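Local coordinates for protein extracellular invertase (Aspergillus kawachii, PDB 5XHA) that probably hydrolyses sucrose and related sugars at their terminal beta-D-fructofuranosyl linkage, as a glycoside hydrolase of family 32, at residues S317-A322 and Y345-G350; G37-P42 and V56-D61; T369-R374 and V550-A555. All blocks are in the same frame, centred on the assembly; numbering follows the deposited sequence.

Interaction 1: S317-A322 and Y345-G350. With NA (sodium ion), chain C; FRU (beta-D-fructofuranose), chain B.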
loop_
_atom_site.group_PDB
_atom_site.type_symbol
_atom_site.label_atom_id
_atom_site.label_comp_id
_atom_site.label_asym_id
_atom_site.label_seq_id
_atom_site.Cartn_x
_atom_site.Cartn_y
_atom_site.Cartn_z
ATOM N N SER A 317 -11.069 19.731 -26.451
ATOM C CA SER A 317 -10.207 19.972 -25.281
ATOM C C SER A 317 -10.966 19.955 -23.947
ATOM O O SER A 317 -10.356 20.093 -22.892
ATOM C CB SER A 317 -9.426 21.291 -25.440
ATOM O OG SER A 317 -8.520 21.240 -26.543
ATOM N N SER A 318 -12.284 19.772 -23.994
ATOM C CA SER A 318 -13.095 19.675 -22.786
ATOM C C SER A 318 -13.047 18.267 -22.216
ATOM O O SER A 318 -13.201 17.298 -22.945
ATOM C CB SER A 318 -14.542 20.047 -23.084
ATOM O OG SER A 318 -14.611 21.306 -23.711
ATOM N N TYR A 319 -12.838 18.165 -20.909
ATOM C CA TYR A 319 -12.614 16.895 -20.259
ATOM C C TYR A 319 -12.721 17.017 -18.732
ATOM O O TYR A 319 -12.835 18.116 -18.197
ATOM C CB TYR A 319 -11.213 16.380 -20.649
ATOM C CG TYR A 319 -11.037 14.904 -20.444
ATOM C CD1 TYR A 319 -11.899 14.004 -21.052
ATOM C CD2 TYR A 319 -10.006 14.394 -19.642
ATOM C CE1 TYR A 319 -11.749 12.650 -20.875
ATOM C CE2 TYR A 319 -9.872 13.027 -19.435
ATOM C CZ TYR A 319 -10.748 12.159 -20.068
ATOM O OH TYR A 319 -10.654 10.789 -19.919
ATOM N N ALA A 320 -12.712 15.868 -18.055
ATOM C CA ALA A 320 -12.385 15.766 -16.630
ATOM C C ALA A 320 -13.239 16.582 -15.686
ATOM O O ALA A 320 -12.755 17.042 -14.664
ATOM C CB ALA A 320 -10.911 16.093 -16.404
ATOM N N ALA A 321 -14.522 16.707 -15.979
ATOM C CA ALA A 321 -15.382 17.561 -15.181
ATOM C C ALA A 321 -15.437 17.111 -13.733
ATOM O O ALA A 321 -15.499 15.904 -13.444
ATOM C CB ALA A 321 -16.781 17.598 -15.762
ATOM N N ALA A 322 -15.422 18.091 -12.829
ATOM C CA ALA A 322 -15.671 17.843 -11.425
ATOM C C ALA A 322 -16.762 18.768 -10.945
ATOM O O ALA A 322 -16.725 19.988 -11.147
ATOM C CB ALA A 322 -14.419 18.049 -10.591
ATOM N N TYR A 345 -17.834 21.910 -13.018
ATOM C CA TYR A 345 -16.795 22.652 -13.734
ATOM C C TYR A 345 -16.075 21.704 -14.667
ATOM O O TYR A 345 -15.458 20.736 -14.224
ATOM C CB TYR A 345 -15.761 23.257 -12.781
ATOM C CG TYR A 345 -16.242 24.380 -11.887
ATOM C CD1 TYR A 345 -16.873 24.108 -10.684
ATOM C CD2 TYR A 345 -16.032 25.713 -12.228
ATOM C CE1 TYR A 345 -17.291 25.131 -9.848
ATOM C CE2 TYR A 345 -16.464 26.739 -11.412
ATOM C CZ TYR A 345 -17.094 26.442 -10.221
ATOM O OH TYR A 345 -17.533 27.447 -9.390
ATOM N N VAL A 346 -16.157 21.986 -15.958
ATOM C CA VAL A 346 -15.431 21.243 -16.967
ATOM C C VAL A 346 -14.023 21.830 -17.139
ATOM O O VAL A 346 -13.828 23.033 -17.037
ATOM C CB VAL A 346 -16.191 21.284 -18.308
ATOM C CG1 VAL A 346 -15.426 20.553 -19.401
ATOM C CG2 VAL A 346 -17.582 20.676 -18.154
ATOM N N TRP A 347 -13.050 20.971 -17.391
ATOM C CA TRP A 347 -11.677 21.393 -17.696
ATOM C C TRP A 347 -11.564 21.649 -19.187
ATOM O O TRP A 347 -12.032 20.843 -20.005
ATOM C CB TRP A 347 -10.698 20.280 -17.306
ATOM C CG TRP A 347 -9.239 20.560 -17.527
ATOM C CD1 TRP A 347 -8.573 21.720 -17.266
ATOM C CD2 TRP A 347 -8.261 19.636 -18.005
ATOM N NE1 TRP A 347 -7.243 21.585 -17.572
ATOM C CE2 TRP A 347 -7.024 20.314 -18.034
ATOM C CE3 TRP A 347 -8.312 18.313 -18.439
ATOM C CZ2 TRP A 347 -5.845 19.702 -18.461
ATOM C CZ3 TRP A 347 -7.132 17.698 -18.854
ATOM C CH2 TRP A 347 -5.917 18.395 -18.858
ATOM N N LEU A 348 -10.974 22.783 -19.542
ATOM C CA LEU A 348 -10.571 23.034 -20.910
ATOM C C LEU A 348 -9.061 23.021 -20.923
ATOM O O LEU A 348 -8.425 24.008 -20.542
ATOM C CB LEU A 348 -11.108 24.369 -21.411
ATOM C CG LEU A 348 -10.881 24.666 -22.899
ATOM C CD1 LEU A 348 -11.691 23.702 -23.749
ATOM C CD2 LEU A 348 -11.286 26.094 -23.229
ATOM N N SER A 349 -8.491 21.888 -21.325
ATOM C CA SER A 349 -7.044 21.772 -21.484
ATOM C C SER A 349 -6.504 22.835 -22.443
ATOM O O SER A 349 -7.076 23.069 -23.510
ATOM C CB SER A 349 -6.664 20.393 -22.025
ATOM O OG SER A 349 -5.297 20.355 -22.372
ATOM N N GLY A 350 -5.387 23.444 -22.066
ATOM C CA GLY A 350 -4.832 24.568 -22.814
ATOM C C GLY A 350 -3.943 24.158 -23.970
ATOM O O GLY A 350 -3.715 24.952 -24.854
HETATM NA NA NA C . -13.361 16.434 -25.185
HETATM C C1 FRU B . -7.690 13.182 -16.263
HETATM C C2 FRU B . -6.603 12.695 -15.260
HETATM C C3 FRU B . -7.251 12.134 -13.980
HETATM C C4 FRU B . -6.109 12.283 -12.974
HETATM C C5 FRU B . -5.426 13.573 -13.411
HETATM C C6 FRU B . -3.901 13.520 -13.313
HETATM O O1 FRU B . -7.227 14.258 -17.104
HETATM O O3 FRU B . -7.758 10.801 -14.125
HETATM O O4 FRU B . -6.541 12.387 -11.617
HETATM O O5 FRU B . -5.827 13.811 -14.772
HETATM O O6 FRU B . -3.304 14.660 -13.962
HETATM O O HOH W 1 -6.254 22.570 -26.002
HETATM O O HOH W 2 -13.725 15.266 -27.189
HETATM O O HOH W 3 -15.703 15.975 -25.140
#

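Interaction 2: G37-P42 and V56-D61. With FRU (beta-D-fructofuranose), chain B.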
loop_
_atom_site.group_PDB
_atom_site.type_symbol
_atom_site.label_atom_id
_atom_site.label_comp_id
_atom_site.label_asym_id
_atom_site.label_seq_id
_atom_site.Cartn_x
_atom_site.Cartn_y
_atom_site.Cartn_z
ATOM N N GLY A 37 0.463 29.905 -14.588
ATOM C CA GLY A 37 0.841 28.516 -14.760
ATOM C C GLY A 37 -0.292 27.618 -15.218
ATOM O O GLY A 37 -1.309 28.081 -15.743
ATOM N N GLN A 38 -0.119 26.321 -14.989
ATOM C CA GLN A 38 -0.956 25.321 -15.621
ATOM C C GLN A 38 -2.057 24.890 -14.679
ATOM O O GLN A 38 -1.825 24.727 -13.475
ATOM C CB GLN A 38 -0.102 24.112 -16.045
ATOM C CG GLN A 38 -0.849 23.112 -16.915
ATOM C CD GLN A 38 -1.471 21.954 -16.152
ATOM O OE1 GLN A 38 -1.580 21.959 -14.917
ATOM N NE2 GLN A 38 -1.857 20.925 -16.893
ATOM N N ILE A 39 -3.251 24.711 -15.243
ATOM C CA ILE A 39 -4.377 24.106 -14.555
ATOM C C ILE A 39 -4.735 22.775 -15.199
ATOM O O ILE A 39 -4.788 22.649 -16.433
ATOM C CB ILE A 39 -5.618 25.040 -14.481
ATOM C CG1 ILE A 39 -6.688 24.418 -13.576
ATOM C CG2 ILE A 39 -6.191 25.333 -15.857
ATOM C CD1 ILE A 39 -7.837 25.347 -13.223
ATOM N N GLY A 40 -4.921 21.769 -14.343
ATOM C CA GLY A 40 -5.379 20.458 -14.764
ATOM C C GLY A 40 -6.812 20.194 -14.320
ATOM O O GLY A 40 -7.611 21.118 -14.214
ATOM N N ASP A 41 -7.129 18.929 -14.075
ATOM C CA ASP A 41 -8.474 18.511 -13.664
ATOM C C ASP A 41 -8.980 19.329 -12.488
ATOM O O ASP A 41 -8.273 19.462 -11.476
ATOM C CB ASP A 41 -8.459 17.069 -13.111
ATOM C CG ASP A 41 -8.259 16.027 -14.152
ATOM O OD1 ASP A 41 -7.769 16.330 -15.276
ATOM O OD2 ASP A 41 -8.579 14.867 -13.804
ATOM N N PRO A 42 -10.229 19.779 -12.549
ATOM C CA PRO A 42 -10.811 20.250 -11.314
ATOM C C PRO A 42 -11.081 19.048 -10.394
ATOM O O PRO A 42 -11.143 17.911 -10.855
ATOM C CB PRO A 42 -12.109 20.933 -11.771
ATOM C CG PRO A 42 -12.474 20.223 -13.020
ATOM C CD PRO A 42 -11.186 19.811 -13.663
ATOM N N VAL A 56 -13.604 25.567 -4.526
ATOM C CA VAL A 56 -13.279 24.894 -5.765
ATOM C C VAL A 56 -11.808 24.464 -5.733
ATOM O O VAL A 56 -10.971 25.133 -5.144
ATOM C CB VAL A 56 -13.578 25.769 -7.020
ATOM C CG1 VAL A 56 -15.038 26.174 -7.051
ATOM C CG2 VAL A 56 -12.712 27.012 -7.073
ATOM N N GLY A 57 -11.494 23.350 -6.379
ATOM C CA GLY A 57 -10.134 22.858 -6.451
ATOM C C GLY A 57 -9.788 22.487 -7.873
ATOM O O GLY A 57 -10.670 22.305 -8.737
ATOM N N PHE A 58 -8.496 22.407 -8.127
ATOM C CA PHE A 58 -7.996 21.944 -9.412
ATOM C C PHE A 58 -6.531 21.541 -9.275
ATOM O O PHE A 58 -5.794 22.116 -8.475
ATOM C CB PHE A 58 -8.162 23.035 -10.486
ATOM C CG PHE A 58 -7.851 24.412 -9.987
ATOM C CD1 PHE A 58 -6.547 24.872 -9.966
ATOM C CD2 PHE A 58 -8.855 25.223 -9.495
ATOM C CE1 PHE A 58 -6.249 26.125 -9.462
ATOM C CE2 PHE A 58 -8.569 26.484 -9.000
ATOM C CZ PHE A 58 -7.262 26.931 -8.984
ATOM N N LEU A 59 -6.111 20.563 -10.064
ATOM C CA LEU A 59 -4.695 20.250 -10.195
ATOM C C LEU A 59 -3.977 21.488 -10.763
ATOM O O LEU A 59 -4.522 22.193 -11.612
ATOM C CB LEU A 59 -4.472 19.026 -11.102
ATOM C CG LEU A 59 -5.060 17.675 -10.665
ATOM C CD1 LEU A 59 -4.501 16.540 -11.502
ATOM C CD2 LEU A 59 -4.784 17.399 -9.211
ATOM N N HIS A 60 -2.762 21.744 -10.283
ATOM C CA HIS A 60 -2.009 22.951 -10.642
ATOM C C HIS A 60 -0.522 22.615 -10.839
ATOM O O HIS A 60 0.133 22.076 -9.945
ATOM C CB HIS A 60 -2.196 24.017 -9.557
ATOM C CG HIS A 60 -1.540 25.333 -9.848
ATOM N ND1 HIS A 60 -1.485 25.884 -11.114
ATOM C CD2 HIS A 60 -0.962 26.239 -9.020
ATOM C CE1 HIS A 60 -0.878 27.055 -11.056
ATOM N NE2 HIS A 60 -0.563 27.300 -9.797
ATOM N N ASP A 61 -0.025 22.907 -12.037
ATOM C CA ASP A 61 1.386 22.720 -12.404
ATOM C C ASP A 61 1.882 21.296 -12.231
ATOM O O ASP A 61 3.068 21.081 -12.055
ATOM C CB ASP A 61 2.281 23.719 -11.640
ATOM C CG ASP A 61 2.060 25.156 -12.104
ATOM O OD1 ASP A 61 1.898 25.357 -13.311
ATOM O OD2 ASP A 61 2.019 26.075 -11.277
HETATM C C1 FRU B . -7.690 13.182 -16.263
HETATM C C2 FRU B . -6.603 12.695 -15.260
HETATM C C3 FRU B . -7.251 12.134 -13.980
HETATM C C4 FRU B . -6.109 12.283 -12.974
HETATM C C5 FRU B . -5.426 13.573 -13.411
HETATM C C6 FRU B . -3.901 13.520 -13.313
HETATM O O1 FRU B . -7.227 14.258 -17.104
HETATM O O3 FRU B . -7.758 10.801 -14.125
HETATM O O4 FRU B . -6.541 12.387 -11.617
HETATM O O5 FRU B . -5.827 13.811 -14.772
HETATM O O6 FRU B . -3.304 14.660 -13.962
#

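Interaction 3: T369-R374 and V550-A555. With FRU (beta-D-fructofuranose), chain E.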
loop_
_atom_site.group_PDB
_atom_site.type_symbol
_atom_site.label_atom_id
_atom_site.label_comp_id
_atom_site.label_asym_id
_atom_site.label_seq_id
_atom_site.Cartn_x
_atom_site.Cartn_y
_atom_site.Cartn_z
ATOM N N THR A 369 -7.847 26.517 -18.554
ATOM C CA THR A 369 -8.848 27.138 -17.717
ATOM C C THR A 369 -9.915 26.106 -17.353
ATOM O O THR A 369 -9.999 25.062 -17.985
ATOM C CB THR A 369 -9.515 28.318 -18.460
ATOM O OG1 THR A 369 -10.414 28.993 -17.587
ATOM C CG2 THR A 369 -10.288 27.863 -19.673
ATOM N N LEU A 370 -10.732 26.402 -16.349
ATOM C CA LEU A 370 -11.993 25.708 -16.192
ATOM C C LEU A 370 -13.041 26.483 -16.962
ATOM O O LEU A 370 -12.901 27.696 -17.186
ATOM C CB LEU A 370 -12.410 25.637 -14.722
ATOM C CG LEU A 370 -11.470 24.941 -13.743
ATOM C CD1 LEU A 370 -12.170 24.728 -12.411
ATOM C CD2 LEU A 370 -10.970 23.612 -14.273
ATOM N N LEU A 371 -14.099 25.794 -17.360
ATOM C CA LEU A 371 -15.242 26.439 -17.989
ATOM C C LEU A 371 -16.133 27.043 -16.922
ATOM O O LEU A 371 -15.926 26.831 -15.726
ATOM C CB LEU A 371 -16.011 25.444 -18.854
ATOM C CG LEU A 371 -15.190 24.866 -20.014
ATOM C CD1 LEU A 371 -16.010 23.897 -20.865
ATOM C CD2 LEU A 371 -14.608 25.973 -20.885
ATOM N N LEU A 372 -17.106 27.839 -17.358
ATOM C CA LEU A 372 -18.063 28.436 -16.441
ATOM C C LEU A 372 -18.751 27.350 -15.596
ATOM O O LEU A 372 -19.090 26.299 -16.110
ATOM C CB LEU A 372 -19.136 29.195 -17.228
ATOM C CG LEU A 372 -18.681 30.370 -18.108
ATOM C CD1 LEU A 372 -19.851 30.857 -18.937
ATOM C CD2 LEU A 372 -18.121 31.464 -17.227
ATOM N N PRO A 373 -18.987 27.621 -14.310
ATOM C CA PRO A 373 -19.751 26.644 -13.539
ATOM C C PRO A 373 -21.090 26.358 -14.202
ATOM O O PRO A 373 -21.762 27.285 -14.654
ATOM C CB PRO A 373 -19.976 27.349 -12.198
ATOM C CG PRO A 373 -19.856 28.807 -12.513
ATOM C CD PRO A 373 -18.805 28.883 -13.578
ATOM N N ARG A 374 -21.486 25.093 -14.235
ATOM C CA ARG A 374 -22.746 24.714 -14.878
ATOM C C ARG A 374 -23.697 24.032 -13.887
ATOM O O ARG A 374 -23.275 23.172 -13.114
ATOM C CB ARG A 374 -22.464 23.816 -16.084
ATOM C CG ARG A 374 -21.805 24.576 -17.211
ATOM C CD ARG A 374 -21.267 23.682 -18.297
ATOM N NE ARG A 374 -20.568 24.470 -19.302
ATOM C CZ ARG A 374 -19.996 23.969 -20.391
ATOM N NH1 ARG A 374 -20.032 22.661 -20.631
ATOM N NH2 ARG A 374 -19.377 24.781 -21.241
ATOM N N VAL A 550 -11.544 32.240 -24.704
ATOM C CA VAL A 550 -12.402 31.129 -24.296
ATOM C C VAL A 550 -13.796 31.313 -24.878
ATOM O O VAL A 550 -14.498 32.266 -24.513
ATOM C CB VAL A 550 -12.510 31.002 -22.765
ATOM C CG1 VAL A 550 -13.289 29.748 -22.384
ATOM C CG2 VAL A 550 -11.135 30.973 -22.140
ATOM N N LEU A 551 -14.177 30.402 -25.776
ATOM C CA LEU A 551 -15.516 30.391 -26.368
ATOM C C LEU A 551 -16.339 29.239 -25.808
ATOM O O LEU A 551 -15.905 28.085 -25.859
ATOM C CB LEU A 551 -15.440 30.262 -27.895
ATOM C CG LEU A 551 -16.763 29.991 -28.636
ATOM C CD1 LEU A 551 -17.730 31.148 -28.467
ATOM C CD2 LEU A 551 -16.517 29.735 -30.116
ATOM N N GLU A 552 -17.515 29.553 -25.274
ATOM C CA GLU A 552 -18.488 28.536 -24.855
ATOM C C GLU A 552 -19.794 28.757 -25.618
ATOM O O GLU A 552 -20.358 29.847 -25.582
ATOM C CB GLU A 552 -18.746 28.609 -23.348
ATOM C CG GLU A 552 -17.507 28.310 -22.528
ATOM C CD GLU A 552 -17.778 28.144 -21.048
ATOM O OE1 GLU A 552 -18.874 27.680 -20.652
ATOM O OE2 GLU A 552 -16.865 28.478 -20.268
ATOM N N VAL A 553 -20.239 27.725 -26.328
ATOM C CA VAL A 553 -21.480 27.751 -27.078
ATOM C C VAL A 553 -22.515 26.856 -26.393
ATOM O O VAL A 553 -22.325 25.652 -26.306
ATOM C CB VAL A 553 -21.271 27.242 -28.523
ATOM C CG1 VAL A 553 -22.553 27.409 -29.321
ATOM C CG2 VAL A 553 -20.134 28.001 -29.191
ATOM N N TYR A 554 -23.588 27.468 -25.908
ATOM C CA TYR A 554 -24.728 26.784 -25.326
ATOM C C TYR A 554 -25.920 26.808 -26.281
ATOM O O TYR A 554 -26.107 27.787 -27.028
ATOM C CB TYR A 554 -25.133 27.481 -24.027
ATOM C CG TYR A 554 -24.087 27.422 -22.923
ATOM C CD1 TYR A 554 -23.016 28.306 -22.901
ATOM C CD2 TYR A 554 -24.177 26.477 -21.913
ATOM C CE1 TYR A 554 -22.065 28.262 -21.898
ATOM C CE2 TYR A 554 -23.227 26.414 -20.895
ATOM C CZ TYR A 554 -22.170 27.307 -20.887
ATOM O OH TYR A 554 -21.232 27.244 -19.877
ATOM N N ALA A 555 -26.735 25.751 -26.243
ATOM C CA ALA A 555 -27.983 25.708 -27.033
ATOM C C ALA A 555 -29.075 24.912 -26.350
ATOM O O ALA A 555 -28.834 23.790 -25.885
ATOM C CB ALA A 555 -27.727 25.144 -28.420
HETATM C C1 FRU E . -30.655 31.596 -22.225
HETATM C C2 FRU E . -30.272 30.453 -21.270
HETATM C C3 FRU E . -28.898 30.596 -20.585
HETATM C C4 FRU E . -28.384 29.166 -20.598
HETATM C C5 FRU E . -28.884 28.690 -21.957
HETATM C C6 FRU E . -29.005 27.167 -22.055
HETATM O O1 FRU E . -31.074 32.784 -21.539
HETATM O O2 FRU E . -31.287 30.232 -20.267
HETATM O O3 FRU E . -28.954 31.106 -19.241
HETATM O O4 FRU E . -26.966 29.018 -20.412
HETATM O O5 FRU E . -30.167 29.308 -22.123
HETATM O O6 FRU E . -28.649 26.693 -23.379
#

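Interaction 1: S317-A322 and Y345-G350
Trp347 lies alongside Tyr319 and Ala320, meeting both with the CE3 corner of its indole: CE3 is 4.1 Å from Tyr319 CB and 4.0 Å from Ala320 CB. With CG anti to the backbone N (chi1 -179°), the indole extends beside residues 319-320, bringing CZ3 within 3.9 Å of fructose O1, and Ser349 CA lies over the rim of one of its faces. The Tyr319 ring leads away from the strand pair and turns its edge to the sugar, CE2 being 3.7 Å from fructose O1, while its hydroxyl is hydrogen-bonded to Glu248. Val346 divides its two methyls between Ser318 and Ala321: CG1 meets Ser318 CB at 3.8 Å and CG2 meets Ala321 CB at 4.0 Å. The two antiparallel strands of the beta-propeller are joined by five backbone hydrogen bonds, from Ser349 N to Ser317 O at one end to Tyr345 N to Ala322 O at the other. A beta bulge between Tyr319 and Ala322 shifts the register by one residue, and Ala320 there takes a positive phi (58°). Where the pair runs out, a water bridges Ser317 OG and Ser349 O. Ser318 O binds sodium at 2.4 Å, in a shell completed by the carbonyls of His287, Gly315 and Phe316 and two waters. Six neutral oxygens thus hold the cation, four of them backbone carbonyls, while Trp347 CZ3 places carbon near the sugar.

Interaction 2: G37-P42 and V56-D61
Two rings of segment 56-61, those of Phe58 and His60, meet segment 37-42 differently: Phe58 receives the end of Ile39 over one face, whereas His60 offers its edge to Gln38. Both belong to the antiparallel hairpin formed by strands 37-47 and 54-60, part of the five-bladed beta-propeller of family 32. Ile39 crosses Phe58 at about a right angle, its CD1 lying 3.8 Å from the ring centroid in a CH-pi contact displaced toward the rim. Phe58 reaches this position with CG between its backbone N and carbonyl carbon (chi1 40°). Val32 and Ser66 also touch the Phe58 side chain. In the plane of the imidazole, His60 ND1 donates to Gln38 O at 2.7 Å, and Asp61 N reaches the same oxygen from the opposite face of the carbonyl at 2.9 Å. Asp61 returns a bond through its carboxylate: OD1 accepts from Gln38 N at 2.8 Å, nearly straight (175°), while OD2 sits above the rim of the imidazole. Further along, Gly40 N bonds to Leu59 O and Leu59 N to Asp41 O, the spacing marking a beta bulge before Pro42. The hairpin thereby presents Asp41 to the sugar, in a Gly-Asp-Pro sequence probably equivalent to the Asn-Asp-Pro motif of relatives. O1 of the fructose donates to Asp41 OD1 at 2.8 Å, and Leu59 CD1 lies 3.3 Å from fructose O6.

Interaction 3: T369-R374 and V550-A555
This is a polar, buried interface between domains: segment 369-374 of the beta-propeller faces strand 550-555 of the C-terminal beta-sandwich, and the contact is made by side chains and one backbone N-H, that of Leu372. Its centre is Glu552, whose extended chain brings its carboxylate among Leu371, Leu372 and Arg374. OE2 accepts from Leu372 N at 3.0 Å through its syn lone pair and also bonds to His31. OE1 forms a salt bridge with Arg374 NH2, likewise 3.0 Å; it lies in the guanidinium plane, although the carboxylate itself is turned 66° from that plane. Tyr554 OH links the two charged groups, donating to Glu552 OE1 at 2.5 Å and accepting from Arg374 NE at 2.9 Å. These bonds fix the rotation of the carboxylate and probably favour its ionised form. Leu371 CD2 approaches Glu552 OE2 to 3.4 Å, and at the upstream end the methyls Thr369 CG2 and Val550 CG2 meet tip to tip at 4.1 Å. Arg374 also pairs with Asp313 and bonds to Ser562 of strand 559-564. That strand and 534-547 both pair with 550-555, while Leu370 and Pro373 turn away from it to pack on Tyr345 of strand 341-348.

How the interactions relate
Strand 366-385 connects all three contacts: it pairs with 341-348 of interaction 1 and 37-47 of interaction 2, and its residues 369-374 face the sandwich in interaction 3. Interactions 1 and 3 have centres about 10 Å apart and share backbone bonds, Leu371 N to Val346 O at 2.8 Å and Leu348 N to Thr369 O at 2.9 Å. Interactions 1 and 2, also about 10 Å apart, border the same chain B fructose and are tied by Trp347 NE1 to Ile39 O at 2.9 Å. Interactions 2 and 3, about 16 Å apart, meet where Ile39 CD1 packs 3.7 Å from Leu370 CG. Interaction 3 borders a different sugar, the chain E fructose, its O6 3.7 Å from Tyr554 CB.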